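Local coordinates for malyl-CoA lyase/beta-methylmalyl-CoA lyase (Methylobacterium extorquens, PDB 5UGR), which belongs to the HpcH/HpaI aldolase/citrate lyase family of TIM-barrel enzymes and carries a magnesium ion at a site of acidic side chains, at residues 185-190 with 198-203. Sequence-based numbering, arbitrary orientation. Where two conformers were deposited one is given.
Sequences DYSVLT and RQTHWQ
An antiparallel beta hairpin has Val188 and His201 as its central, hydrogen-bonded pair, whose two backbone N-H...O bonds both measure 2.9 Å between N and O. His201 O is gripped twice: Val188 N and Gln203 NE2 reach it from opposite faces of the carbonyl plane, NE2 from well above it. An amide suits Gln203, whose bend at chi2 (-62°) folds NE2 back along its own strand; NE2 also bonds Trp202 O of a second subunit. The hairpin follows helix 165-172 in sequence and stands out from the eight-stranded parallel TIM barrel, its centre about 31 Å from that of the chain. Here His201 ND1 accepts from Trp202 N of the second subunit, and its ring packs edge-to-face on His201 of the second and of a third subunit. Toward the turn, Thr190 uses both branches: OG1 accepts from Gln199 N at 2.8 Å, while the methyl CG2 lies 4.0 Å from His201 ND1. Arg198, bent at chi3 (82°), brings NE straight onto Thr190 O at 2.9 Å; its long arm also lets NH2 salt-bridge Asp234 of the second subunit. Nonpolar Leu189 CD2 covers one guanidinium face, 3.5 Å from Arg198 CZ, while Thr190 O and a water bound to Leu189 O take the edge.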
loop_
_atom_site.group_PDB
_atom_site.type_symbol
_atom_site.label_atom_id
_atom_site.label_comp_id
_atom_site.label_asym_id
_atom_site.label_seq_id
_atom_site.Cartn_x
_atom_site.Cartn_y
_atom_site.Cartn_z
ATOM N N ASP A 185 -25.773 12.529 27.591
ATOM C CA ASP A 185 -24.363 12.864 27.819
ATOM C C ASP A 185 -23.615 13.182 26.537
ATOM O O ASP A 185 -22.548 13.817 26.605
ATOM C CB ASP A 185 -23.608 11.760 28.542
ATOM C CG ASP A 185 -23.983 11.626 30.019
ATOM O OD1 ASP A 185 -24.487 12.559 30.684
ATOM O OD2 ASP A 185 -23.699 10.548 30.540
ATOM N N TYR A 186 -24.123 12.729 25.388
ATOM C CA TYR A 186 -23.413 13.024 24.129
ATOM C C TYR A 186 -24.035 14.340 23.625
ATOM O O TYR A 186 -24.961 14.387 22.788
ATOM C CB TYR A 186 -23.503 11.890 23.111
ATOM C CG TYR A 186 -22.451 12.064 22.042
ATOM C CD1 TYR A 186 -21.117 12.028 22.352
ATOM C CD2 TYR A 186 -22.781 12.358 20.722
ATOM C CE1 TYR A 186 -20.120 12.278 21.435
ATOM C CE2 TYR A 186 -21.801 12.618 19.790
ATOM C CZ TYR A 186 -20.458 12.566 20.130
ATOM O OH TYR A 186 -19.461 12.787 19.209
ATOM N N SER A 187 -23.514 15.433 24.220
ATOM C CA SER A 187 -24.118 16.754 24.144
ATOM C C SER A 187 -23.051 17.765 24.436
ATOM O O SER A 187 -22.027 17.453 25.053
ATOM C CB SER A 187 -25.284 16.858 25.158
ATOM O OG SER A 187 -24.866 16.690 26.499
ATOM N N VAL A 188 -23.321 18.984 23.959
ATOM C CA VAL A 188 -22.483 20.115 24.309
ATOM C C VAL A 188 -23.204 21.075 25.234
ATOM O O VAL A 188 -24.416 21.279 25.141
ATOM C CB VAL A 188 -21.885 20.863 23.109
ATOM C CG1 VAL A 188 -21.025 19.925 22.247
ATOM C CG2 VAL A 188 -22.965 21.575 22.312
ATOM N N LEU A 189 -22.413 21.622 26.156
ATOM C CA LEU A 189 -22.896 22.642 27.135
ATOM C C LEU A 189 -22.417 23.977 26.614
ATOM O O LEU A 189 -21.207 24.170 26.471
ATOM C CB LEU A 189 -22.326 22.380 28.503
ATOM C CG LEU A 189 -22.763 23.329 29.641
ATOM C CD1 LEU A 189 -24.242 23.253 29.867
ATOM C CD2 LEU A 189 -21.956 23.048 30.924
ATOM N N THR A 190 -23.324 24.849 26.229
ATOM C CA THR A 190 -22.929 26.094 25.637
ATOM C C THR A 190 -22.234 27.019 26.650
ATOM O O THR A 190 -22.396 26.912 27.845
ATOM C CB THR A 190 -24.114 26.805 24.968
ATOM O OG1 THR A 190 -25.036 27.319 25.944
ATOM C CG2 THR A 190 -24.812 25.857 23.955
ATOM N N ARG A 198 -26.708 28.639 30.092
ATOM C CA ARG A 198 -26.055 27.632 29.311
ATOM C C ARG A 198 -27.012 26.555 28.877
ATOM O O ARG A 198 -27.690 25.963 29.733
ATOM C CB ARG A 198 -24.907 26.997 30.103
ATOM C CG ARG A 198 -23.946 27.960 30.691
ATOM C CD ARG A 198 -22.877 27.259 31.526
ATOM N NE ARG A 198 -21.803 26.737 30.710
ATOM C CZ ARG A 198 -20.644 26.273 31.200
ATOM N NH1 ARG A 198 -20.411 26.230 32.510
ATOM N NH2 ARG A 198 -19.654 25.928 30.355
ATOM N N GLN A 199 -27.076 26.282 27.565
ATOM C CA GLN A 199 -28.004 25.269 27.040
ATOM C C GLN A 199 -27.234 23.962 26.841
ATOM O O GLN A 199 -25.995 23.972 26.702
ATOM C CB GLN A 199 -28.579 25.676 25.692
ATOM C CG GLN A 199 -29.273 26.998 25.707
ATOM C CD GLN A 199 -30.204 27.228 26.805
ATOM O OE1 GLN A 199 -31.022 26.336 27.175
ATOM N NE2 GLN A 199 -30.142 28.455 27.356
ATOM N N THR A 200 -27.972 22.862 26.790
ATOM C CA THR A 200 -27.409 21.548 26.468
ATOM C C THR A 200 -27.990 21.158 25.107
ATOM O O THR A 200 -29.197 20.875 24.991
ATOM C CB THR A 200 -27.720 20.528 27.567
ATOM O OG1 THR A 200 -27.070 20.942 28.789
ATOM C CG2 THR A 200 -27.267 19.129 27.173
ATOM N N HIS A 201 -27.109 21.068 24.118
ATOM C CA HIS A 201 -27.489 20.697 22.753
ATOM C C HIS A 201 -26.972 19.298 22.422
ATOM O O HIS A 201 -25.766 19.022 22.466
ATOM C CB HIS A 201 -27.011 21.719 21.744
ATOM C CG HIS A 201 -27.710 23.038 21.896
ATOM N ND1 HIS A 201 -27.258 24.180 21.305
ATOM C CD2 HIS A 201 -28.865 23.372 22.520
ATOM C CE1 HIS A 201 -28.064 25.180 21.592
ATOM N NE2 HIS A 201 -29.054 24.715 22.321
ATOM N N TRP A 202 -27.905 18.397 22.169
ATOM C CA TRP A 202 -27.559 17.003 21.961
ATOM C C TRP A 202 -26.917 16.799 20.608
ATOM O O TRP A 202 -27.257 17.489 19.630
ATOM C CB TRP A 202 -28.760 16.081 22.149
ATOM C CG TRP A 202 -29.358 16.045 23.528
ATOM C CD1 TRP A 202 -29.544 17.087 24.388
ATOM C CD2 TRP A 202 -29.971 14.909 24.137
ATOM N NE1 TRP A 202 -30.247 16.666 25.493
ATOM C CE2 TRP A 202 -30.529 15.331 25.365
ATOM C CE3 TRP A 202 -30.120 13.582 23.756
ATOM C CZ2 TRP A 202 -31.189 14.447 26.220
ATOM C CZ3 TRP A 202 -30.790 12.711 24.612
ATOM C CH2 TRP A 202 -31.304 13.149 25.818
ATOM N N GLN A 203 -25.947 15.905 20.572
ATOM C CA GLN A 203 -25.226 15.556 19.357
ATOM C C GLN A 203 -25.561 14.138 18.938
ATOM O O GLN A 203 -26.251 13.406 19.658
ATOM C CB GLN A 203 -23.703 15.711 19.562
ATOM C CG GLN A 203 -23.286 17.045 20.133
ATOM C CD GLN A 203 -23.602 18.203 19.306
ATOM O OE1 GLN A 203 -23.242 18.271 18.129
ATOM N NE2 GLN A 203 -24.350 19.207 19.953
HETATM O O HOH W 1 -19.232 25.763 27.507
#